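Local coordinates for protein phospho-2-dehydro-3-deoxyheptonate aldolase (Francisella tularensis, PDB 3TQK) that probably catalyses the condensation of phosphoenolpyruvate with erythrose 4-phosphate to DAHP, the first step of chorismate biosynthesis, on a metal-binding TIM barrel, at residues 30-35 / 134-139; 88-93 / 128-133. All blocks are in the same frame, centred on the assembly; numbering follows the deposited sequence.

How the contacts relate
Contact 2 lies in the wall of a (beta/alpha)8 barrel, and contact 1 joins an N-terminal helix to the start of its third strand; their centres lie 9 Å apart. Contact 2 packs helix 116-132 on the end of strand 84-89; contact 1 begins where that helix stops and follows the chain into strand 137-140, which neighbours 84-89 in the sheet. They are joined directly: Ala138 O lies 2.8 Å from Val90 N, a probable hydrogen bond of the parallel sheet, and Cys137 SG packs 3.6 Å from Leu130 CB. Contact 2 is the nearer to the active site, the side chain of Val90 lying about 13 Å from the bound manganese; contact 1 lies away from the annotated sites.

Contact 1 (30-35 / 134-139); sequences FETVRK and GLPCAT
Gly134 passes closest to helix 27-45, its CA lying 3.4 Å from Thr32 OG1. The glycine ends helix 116-132 in a Schellman motif, and its positive phi of 93° would press a CB against the preceding carbonyl oxygen, which is why the residue without one suits this turn. Thr32 carries the helix side of the contact with both its branches. Its hydroxyl has a single proton to share between two carbonyl oxygens, Thr28 O in its own helix, the stronger partner, and Thr131 O in the last turn of helix 116-132, and in this way it links the two helices beside the glycine. The methyl CG2, anti to the backbone N, points instead along the outgoing chain and lies 3.6 Å from Gly134 C. Next comes Leu135, which meets that methyl with its carbonyl group, C lying 3.8 Å from Thr32 CG2; its side chain leaves for Ala70 and Leu73 of helix 63-80. In TIM-barrel terms this is the short link from a helix into the next strand, here 137-140; helix 27-45, which precedes the first barrel strand, lies beside this link, beyond the N-terminal end of strand 137-140. Pro136 follows, its N 3.8 Å from Thr32 CG2 and its ring carbon CD a little farther off, and its backbone bonds to Met88.

Contact 2 (88-93 / 128-133); sequences MRVYFE and SDLTNM
Leu130 reaches from helix 116-132 toward the strand end and meets two residues there, one with each methyl. Its CD1 lies 3.6 Å from Val90 CG2, and its CD2 comes within 4.3 Å of the selenium of Met88, a selenomethionine. Two torsions set this fork: CG stands anti to the carbonyl carbon (chi1 -66°), which gives the side chain its reach toward the strand, and the second torsion, chi2 170°, turns the branched end to place CD1 at Val90 and CD2 at Met88, residues two apart in the chain. A leucine suits this place because it is long enough to span the gap between helix and strand, where the nearest CA atoms, those of Met88 and Leu130, are still 8.6 Å apart.

Val90 meets the leucine tip to tip. Its CG2 makes the close approach, while CG1, anti to the backbone N (chi1 -163°), is more distant at 4.2 Å from Leu130 CD1. Such helix-on-strand packing is the outer layer of a TIM barrel: helix 116-132 leads into strand 137-140 and lies against the neighbouring strand 84-89 as well. The short, beta-branched valine fits between Leu130, Leu126 and Leu127 of that helix and Cys137 of the adjoining strand.

Met88 has an almost fully extended side chain, which brings SE within van der Waals range of one leucine methyl; this slender, flexible chain can also touch Tyr69 of helix 63-80. The intervening Arg89 takes another course, with NE bonded to Pro57 O and NH2 to Cys58 O, the carbonyl of a manganese ligand.

Contact 1 (30-35 / 134-139)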
ATOM      1  N   PHE A  30      -6.294  17.314 -24.754  1.00 28.97           N
ATOM      2  CA  PHE A  30      -4.859  17.117 -24.918  1.00 28.92           C
ATOM      3  C   PHE A  30      -4.082  18.393 -24.565  1.00 28.95           C
ATOM      4  O   PHE A  30      -3.081  18.355 -23.827  1.00 27.61           O
ATOM      5  CB  PHE A  30      -4.554  16.708 -26.355  1.00 30.24           C
ATOM      6  CG  PHE A  30      -3.088  16.670 -26.679  1.00 31.48           C
ATOM      7  CD1 PHE A  30      -2.292  15.620 -26.237  1.00 32.85           C
ATOM      8  CD2 PHE A  30      -2.503  17.676 -27.438  1.00 34.76           C
ATOM      9  CE1 PHE A  30      -0.928  15.572 -26.540  1.00 34.16           C
ATOM     10  CE2 PHE A  30      -1.135  17.646 -27.742  1.00 35.40           C
ATOM     11  CZ  PHE A  30      -0.350  16.590 -27.295  1.00 34.83           C
ATOM     12  N   GLU A  31      -4.569  19.517 -25.080  1.00 29.78           N
ATOM     13  CA  GLU A  31      -3.898  20.797 -24.912  1.00 30.12           C
ATOM     14  C   GLU A  31      -4.017  21.337 -23.499  1.00 28.66           C
ATOM     15  O   GLU A  31      -3.068  21.939 -22.994  1.00 28.95           O
ATOM     16  CB  GLU A  31      -4.408  21.810 -25.942  1.00 32.08           C
ATOM     17  CG  GLU A  31      -4.020  21.394 -27.359  1.00 34.95           C
ATOM     18  CD  GLU A  31      -4.675  22.201 -28.452  1.00 40.23           C
ATOM     19  OE1 GLU A  31      -5.585  23.018 -28.167  1.00 41.05           O
ATOM     20  OE2 GLU A  31      -4.269  21.993 -29.622  1.00 44.65           O
ATOM     21  N   THR A  32      -5.159  21.103 -22.855  1.00 27.80           N
ATOM     22  CA  THR A  32      -5.333  21.469 -21.453  1.00 25.74           C
ATOM     23  C   THR A  32      -4.358  20.694 -20.567  1.00 24.19           C
ATOM     24  O   THR A  32      -3.742  21.268 -19.662  1.00 23.15           O
ATOM     25  CB  THR A  32      -6.783  21.223 -20.981  1.00 26.12           C
ATOM     26  OG1 THR A  32      -7.673  22.025 -21.753  1.00 25.64           O
ATOM     27  CG2 THR A  32      -6.973  21.571 -19.491  1.00 24.59           C
ATOM     28  N   VAL A  33      -4.209  19.397 -20.821  1.00 23.28           N
ATOM     29  CA  VAL A  33      -3.329  18.578 -20.001  1.00 21.77           C
ATOM     30  C   VAL A  33      -1.874  18.971 -20.235  1.00 22.25           C
ATOM     31  O   VAL A  33      -1.129  19.188 -19.285  1.00 21.32           O
ATOM     32  CB  VAL A  33      -3.516  17.066 -20.256  1.00 21.55           C
ATOM     33  CG1 VAL A  33      -2.518  16.259 -19.433  1.00 18.76           C
ATOM     34  CG2 VAL A  33      -4.954  16.627 -19.918  1.00 20.85           C
ATOM     35  N   ARG A  34      -1.483  19.081 -21.501  1.00 23.74           N
ATOM     36  CA  ARG A  34      -0.111  19.400 -21.851  1.00 24.49           C
ATOM     37  C   ARG A  34       0.316  20.700 -21.190  1.00 24.39           C
ATOM     38  O   ARG A  34       1.360  20.761 -20.533  1.00 24.18           O
ATOM     39  CB  ARG A  34       0.061  19.525 -23.365  1.00 26.14           C
ATOM     40  CG  ARG A  34       1.519  19.831 -23.779  1.00 28.58           C
ATOM     41  CD  ARG A  34       1.674  19.970 -25.269  1.00 32.26           C
ATOM     42  NE  ARG A  34       0.825  21.040 -25.784  1.00 35.30           N
ATOM     43  CZ  ARG A  34       0.510  21.197 -27.067  1.00 39.89           C
ATOM     44  NH1 ARG A  34       0.985  20.368 -27.998  1.00 41.06           N
ATOM     45  NH2 ARG A  34      -0.295  22.190 -27.428  1.00 42.36           N
ATOM     46  N   LYS A  35      -0.516  21.723 -21.343  1.00 24.88           N
ATOM     47  CA  LYS A  35      -0.218  23.044 -20.816  1.00 25.35           C
ATOM     48  C   LYS A  35      -0.233  23.072 -19.296  1.00 23.76           C
ATOM     49  O   LYS A  35       0.727  23.539 -18.671  1.00 23.61           O
ATOM     50  CB  LYS A  35      -1.217  24.053 -21.374  1.00 27.03           C
ATOM     51  CG  LYS A  35      -1.072  25.492 -20.882  1.00 29.71           C
ATOM     52  CD  LYS A  35      -2.161  26.345 -21.550  1.00 34.05           C
ATOM     53  CE  LYS A  35      -2.121  27.804 -21.152  1.00 36.20           C
ATOM     54  NZ  LYS A  35      -2.739  28.618 -22.255  1.00 40.46           N
ATOM     55  N   GLY A 134     -11.583  22.760 -20.650  1.00 31.68           N
ATOM     56  CA  GLY A 134     -10.374  23.533 -20.375  1.00 30.87           C
ATOM     57  C   GLY A 134      -9.946  23.528 -18.915  1.00 29.58           C
ATOM     58  O   GLY A 134      -9.129  24.358 -18.522  1.00 29.36           O
ATOM     59  N   LEU A 135     -10.496  22.603 -18.119  1.00 28.61           N
ATOM     60  CA  LEU A 135     -10.186  22.497 -16.692  1.00 27.63           C
ATOM     61  C   LEU A 135      -9.188  21.386 -16.449  1.00 25.72           C
ATOM     62  O   LEU A 135      -9.475  20.224 -16.734  1.00 25.85           O
ATOM     63  CB  LEU A 135     -11.437  22.171 -15.857  1.00 28.39           C
ATOM     64  CG  LEU A 135     -12.250  23.321 -15.270  1.00 30.76           C
ATOM     65  CD1 LEU A 135     -13.586  22.779 -14.697  1.00 33.34           C
ATOM     66  CD2 LEU A 135     -11.468  24.082 -14.211  1.00 28.19           C
ATOM     67  N   PRO A 136      -8.027  21.721 -15.880  1.00 24.63           N
ATOM     68  CA  PRO A 136      -7.135  20.654 -15.445  1.00 23.15           C
ATOM     69  C   PRO A 136      -7.758  19.876 -14.301  1.00 22.81           C
ATOM     70  O   PRO A 136      -8.472  20.469 -13.475  1.00 23.19           O
ATOM     71  CB  PRO A 136      -5.893  21.389 -14.942  1.00 22.78           C
ATOM     72  CG  PRO A 136      -6.091  22.832 -15.241  1.00 23.40           C
ATOM     73  CD  PRO A 136      -7.511  23.064 -15.563  1.00 24.92           C
ATOM     74  N   CYS A 137      -7.447  18.581 -14.239  1.00 21.79           N
ATOM     75  CA  CYS A 137      -8.022  17.675 -13.251  1.00 21.35           C
ATOM     76  C   CYS A 137      -6.989  16.931 -12.404  1.00 20.45           C
ATOM     77  O   CYS A 137      -5.919  16.579 -12.894  1.00 19.71           O
ATOM     78  CB  CYS A 137      -8.886  16.646 -13.975  1.00 21.74           C
ATOM     79  SG  CYS A 137     -10.345  17.344 -14.696  1.00 21.79           S
ATOM     80  N   ALA A 138      -7.371  16.666 -11.148  1.00 20.61           N
ATOM     81  CA  ALA A 138      -6.594  15.915 -10.166  1.00 20.18           C
ATOM     82  C   ALA A 138      -7.341  14.651  -9.729  1.00 20.89           C
ATOM     83  O   ALA A 138      -8.557  14.665  -9.602  1.00 21.35           O
ATOM     84  CB  ALA A 138      -6.344  16.794  -8.934  1.00 20.14           C
ATOM     85  N   THR A 139      -6.619  13.566  -9.473  1.00 21.43           N
ATOM     86  CA  THR A 139      -7.237  12.369  -8.894  1.00 22.93           C
ATOM     87  C   THR A 139      -6.221  11.614  -8.065  1.00 23.21           C
ATOM     88  O   THR A 139      -5.036  11.919  -8.123  1.00 23.24           O
ATOM     89  CB  THR A 139      -7.815  11.461  -9.979  1.00 23.03           C
ATOM     90  OG1 THR A 139      -8.824  10.620  -9.404  1.00 24.51           O
ATOM     91  CG2 THR A 139      -6.726  10.619 -10.613  1.00 22.89           C
TER

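Contact 2 (88-93 / 128-133)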
HETATM    1  N   MSE A  88      -9.112  21.038 -10.834  1.00 23.52           N
HETATM    2  CA  MSE A  88     -10.289  20.458 -10.219  1.00 24.71           C
HETATM    3  C   MSE A  88     -10.061  19.060  -9.686  1.00 23.43           C
HETATM    4  O   MSE A  88      -9.551  18.189 -10.382  1.00 21.99           O
HETATM    5  CB  MSE A  88     -11.471  20.366 -11.146  1.00 26.18           C
HETATM    6  CG  MSE A  88     -12.611  19.668 -10.396  1.00 29.27           C
HETATM    7 SE   MSE A  88     -14.221  20.061 -11.159  1.00 36.48          SE
HETATM    8  CE  MSE A  88     -15.425  18.733 -10.337  1.00 31.66           C
ATOM      9  N   ARG A  89     -10.527  18.867  -8.462  1.00 23.89           N
ATOM     10  CA  ARG A  89     -10.407  17.615  -7.746  1.00 23.95           C
ATOM     11  C   ARG A  89     -11.486  16.656  -8.240  1.00 24.20           C
ATOM     12  O   ARG A  89     -12.689  16.922  -8.099  1.00 25.65           O
ATOM     13  CB  ARG A  89     -10.564  17.919  -6.257  1.00 24.78           C
ATOM     14  CG  ARG A  89     -10.368  16.780  -5.313  1.00 25.40           C
ATOM     15  CD  ARG A  89     -10.896  17.158  -3.925  1.00 27.53           C
ATOM     16  NE  ARG A  89     -11.099  15.932  -3.173  1.00 29.37           N
ATOM     17  CZ  ARG A  89     -10.171  15.325  -2.446  1.00 29.35           C
ATOM     18  NH1 ARG A  89      -8.968  15.856  -2.301  1.00 28.73           N
ATOM     19  NH2 ARG A  89     -10.460  14.178  -1.836  1.00 31.72           N
ATOM     20  N   VAL A  90     -11.059  15.553  -8.842  1.00 23.32           N
ATOM     21  CA  VAL A  90     -11.985  14.560  -9.370  1.00 24.13           C
ATOM     22  C   VAL A  90     -11.605  13.195  -8.799  1.00 24.57           C
ATOM     23  O   VAL A  90     -10.927  12.400  -9.462  1.00 23.42           O
ATOM     24  CB  VAL A  90     -11.965  14.534 -10.924  1.00 24.01           C
ATOM     25  CG1 VAL A  90     -13.193  13.824 -11.456  1.00 23.71           C
ATOM     26  CG2 VAL A  90     -11.887  15.948 -11.497  1.00 23.77           C
ATOM     27  N   TYR A  91     -12.036  12.937  -7.560  1.00 26.15           N
ATOM     28  CA  TYR A  91     -11.639  11.727  -6.834  1.00 27.07           C
ATOM     29  C   TYR A  91     -12.682  10.631  -6.927  1.00 28.60           C
ATOM     30  O   TYR A  91     -13.875  10.891  -6.819  1.00 30.06           O
ATOM     31  CB  TYR A  91     -11.341  12.045  -5.376  1.00 27.39           C
ATOM     32  CG  TYR A  91      -9.929  12.541  -5.156  1.00 28.42           C
ATOM     33  CD1 TYR A  91      -9.395  13.557  -5.944  1.00 28.86           C
ATOM     34  CD2 TYR A  91      -9.120  11.991  -4.172  1.00 31.29           C
ATOM     35  CE1 TYR A  91      -8.108  14.015  -5.755  1.00 28.95           C
ATOM     36  CE2 TYR A  91      -7.817  12.456  -3.971  1.00 32.21           C
ATOM     37  CZ  TYR A  91      -7.322  13.473  -4.770  1.00 30.52           C
ATOM     38  OH  TYR A  91      -6.037  13.952  -4.584  1.00 32.13           O
ATOM     39  N   PHE A  92     -12.230   9.399  -7.121  1.00 29.36           N
ATOM     40  CA  PHE A  92     -13.157   8.295  -7.383  1.00 31.49           C
ATOM     41  C   PHE A  92     -13.124   7.203  -6.312  1.00 32.99           C
ATOM     42  O   PHE A  92     -13.623   6.099  -6.532  1.00 33.14           O
ATOM     43  CB  PHE A  92     -12.869   7.694  -8.758  1.00 30.76           C
ATOM     44  CG  PHE A  92     -13.115   8.639  -9.897  1.00 30.54           C
ATOM     45  CD1 PHE A  92     -14.380   9.150 -10.124  1.00 30.82           C
ATOM     46  CD2 PHE A  92     -12.076   9.028 -10.735  1.00 30.34           C
ATOM     47  CE1 PHE A  92     -14.621  10.020 -11.175  1.00 30.99           C
ATOM     48  CE2 PHE A  92     -12.315   9.892 -11.789  1.00 30.56           C
ATOM     49  CZ  PHE A  92     -13.587  10.391 -12.006  1.00 30.56           C
ATOM     50  N   GLU A  93     -12.567   7.522  -5.148  1.00 34.64           N
ATOM     51  CA  GLU A  93     -12.409   6.537  -4.085  1.00 36.43           C
ATOM     52  C   GLU A  93     -12.400   7.225  -2.713  1.00 37.45           C
ATOM     53  O   GLU A  93     -11.827   8.300  -2.544  1.00 37.46           O
ATOM     54  CB  GLU A  93     -11.122   5.729  -4.321  1.00 35.83           C
ATOM     55  CG  GLU A  93     -11.026   4.379  -3.591  1.00 38.95           C
ATOM     56  CD  GLU A  93     -10.074   4.388  -2.382  1.00 43.56           C
ATOM     57  OE1 GLU A  93      -9.804   5.475  -1.808  1.00 46.99           O
ATOM     58  OE2 GLU A  93      -9.590   3.297  -2.001  1.00 46.56           O
ATOM     59  N   SER A 128     -12.853  13.290 -19.447  1.00 23.24           N
ATOM     60  CA  SER A 128     -12.851  13.795 -20.823  1.00 24.09           C
ATOM     61  C   SER A 128     -13.627  15.108 -20.896  1.00 25.51           C
ATOM     62  O   SER A 128     -13.106  16.091 -21.408  1.00 26.39           O
ATOM     63  CB  SER A 128     -13.434  12.767 -21.788  1.00 24.96           C
ATOM     64  OG  SER A 128     -13.406  13.234 -23.128  1.00 26.66           O
ATOM     65  N   ASP A 129     -14.845  15.123 -20.352  1.00 25.98           N
ATOM     66  CA  ASP A 129     -15.700  16.315 -20.359  1.00 27.56           C
ATOM     67  C   ASP A 129     -15.076  17.531 -19.664  1.00 27.11           C
ATOM     68  O   ASP A 129     -15.102  18.636 -20.201  1.00 27.37           O
ATOM     69  CB  ASP A 129     -17.081  16.013 -19.733  1.00 28.30           C
ATOM     70  CG  ASP A 129     -17.910  15.035 -20.569  1.00 29.71           C
ATOM     71  OD1 ASP A 129     -17.500  14.744 -21.704  1.00 31.23           O
ATOM     72  OD2 ASP A 129     -18.957  14.544 -20.096  1.00 28.42           O
ATOM     73  N   LEU A 130     -14.521  17.321 -18.475  1.00 26.52           N
ATOM     74  CA  LEU A 130     -13.933  18.412 -17.697  1.00 26.32           C
ATOM     75  C   LEU A 130     -12.718  19.043 -18.389  1.00 26.15           C
ATOM     76  O   LEU A 130     -12.640  20.273 -18.515  1.00 26.90           O
ATOM     77  CB  LEU A 130     -13.551  17.921 -16.304  1.00 25.09           C
ATOM     78  CG  LEU A 130     -14.726  17.506 -15.412  1.00 25.99           C
ATOM     79  CD1 LEU A 130     -14.212  16.810 -14.161  1.00 25.37           C
ATOM     80  CD2 LEU A 130     -15.561  18.703 -15.044  1.00 27.48           C
ATOM     81  N   THR A 131     -11.780  18.209 -18.834  1.00 25.32           N
ATOM     82  CA  THR A 131     -10.598  18.685 -19.533  1.00 24.81           C
ATOM     83  C   THR A 131     -10.960  19.311 -20.872  1.00 26.95           C
ATOM     84  O   THR A 131     -10.299  20.266 -21.315  1.00 26.85           O
ATOM     85  CB  THR A 131      -9.588  17.567 -19.785  1.00 23.80           C
ATOM     86  OG1 THR A 131     -10.239  16.488 -20.458  1.00 23.78           O
ATOM     87  CG2 THR A 131      -8.953  17.091 -18.463  1.00 21.52           C
ATOM     88  N   ASN A 132     -12.011  18.785 -21.507  1.00 28.25           N
ATOM     89  CA  ASN A 132     -12.508  19.363 -22.747  1.00 30.52           C
ATOM     90  C   ASN A 132     -13.117  20.752 -22.542  1.00 32.08           C
ATOM     91  O   ASN A 132     -13.181  21.552 -23.478  1.00 33.07           O
ATOM     92  CB  ASN A 132     -13.516  18.428 -23.416  1.00 31.65           C
ATOM     93  CG  ASN A 132     -13.811  18.825 -24.835  1.00 34.29           C
ATOM     94  OD1 ASN A 132     -14.962  19.044 -25.195  1.00 35.96           O
ATOM     95  ND2 ASN A 132     -12.762  18.951 -25.651  1.00 36.56           N
HETATM   96  N   MSE A 133     -13.552  21.040 -21.319  1.00 32.57           N
HETATM   97  CA  MSE A 133     -13.982  22.394 -20.953  1.00 34.62           C
HETATM   98  C   MSE A 133     -12.793  23.316 -20.650  1.00 33.50           C
HETATM   99  O   MSE A 133     -12.982  24.502 -20.391  1.00 34.25           O
HETATM  100  CB  MSE A 133     -14.882  22.361 -19.715  1.00 35.48           C
HETATM  101  CG  MSE A 133     -16.251  21.739 -19.919  1.00 40.03           C
HETATM  102 SE   MSE A 133     -17.017  21.316 -18.173  1.00 47.25          SE
HETATM  103  CE  MSE A 133     -16.524  22.964 -17.257  1.00 40.47           C
TER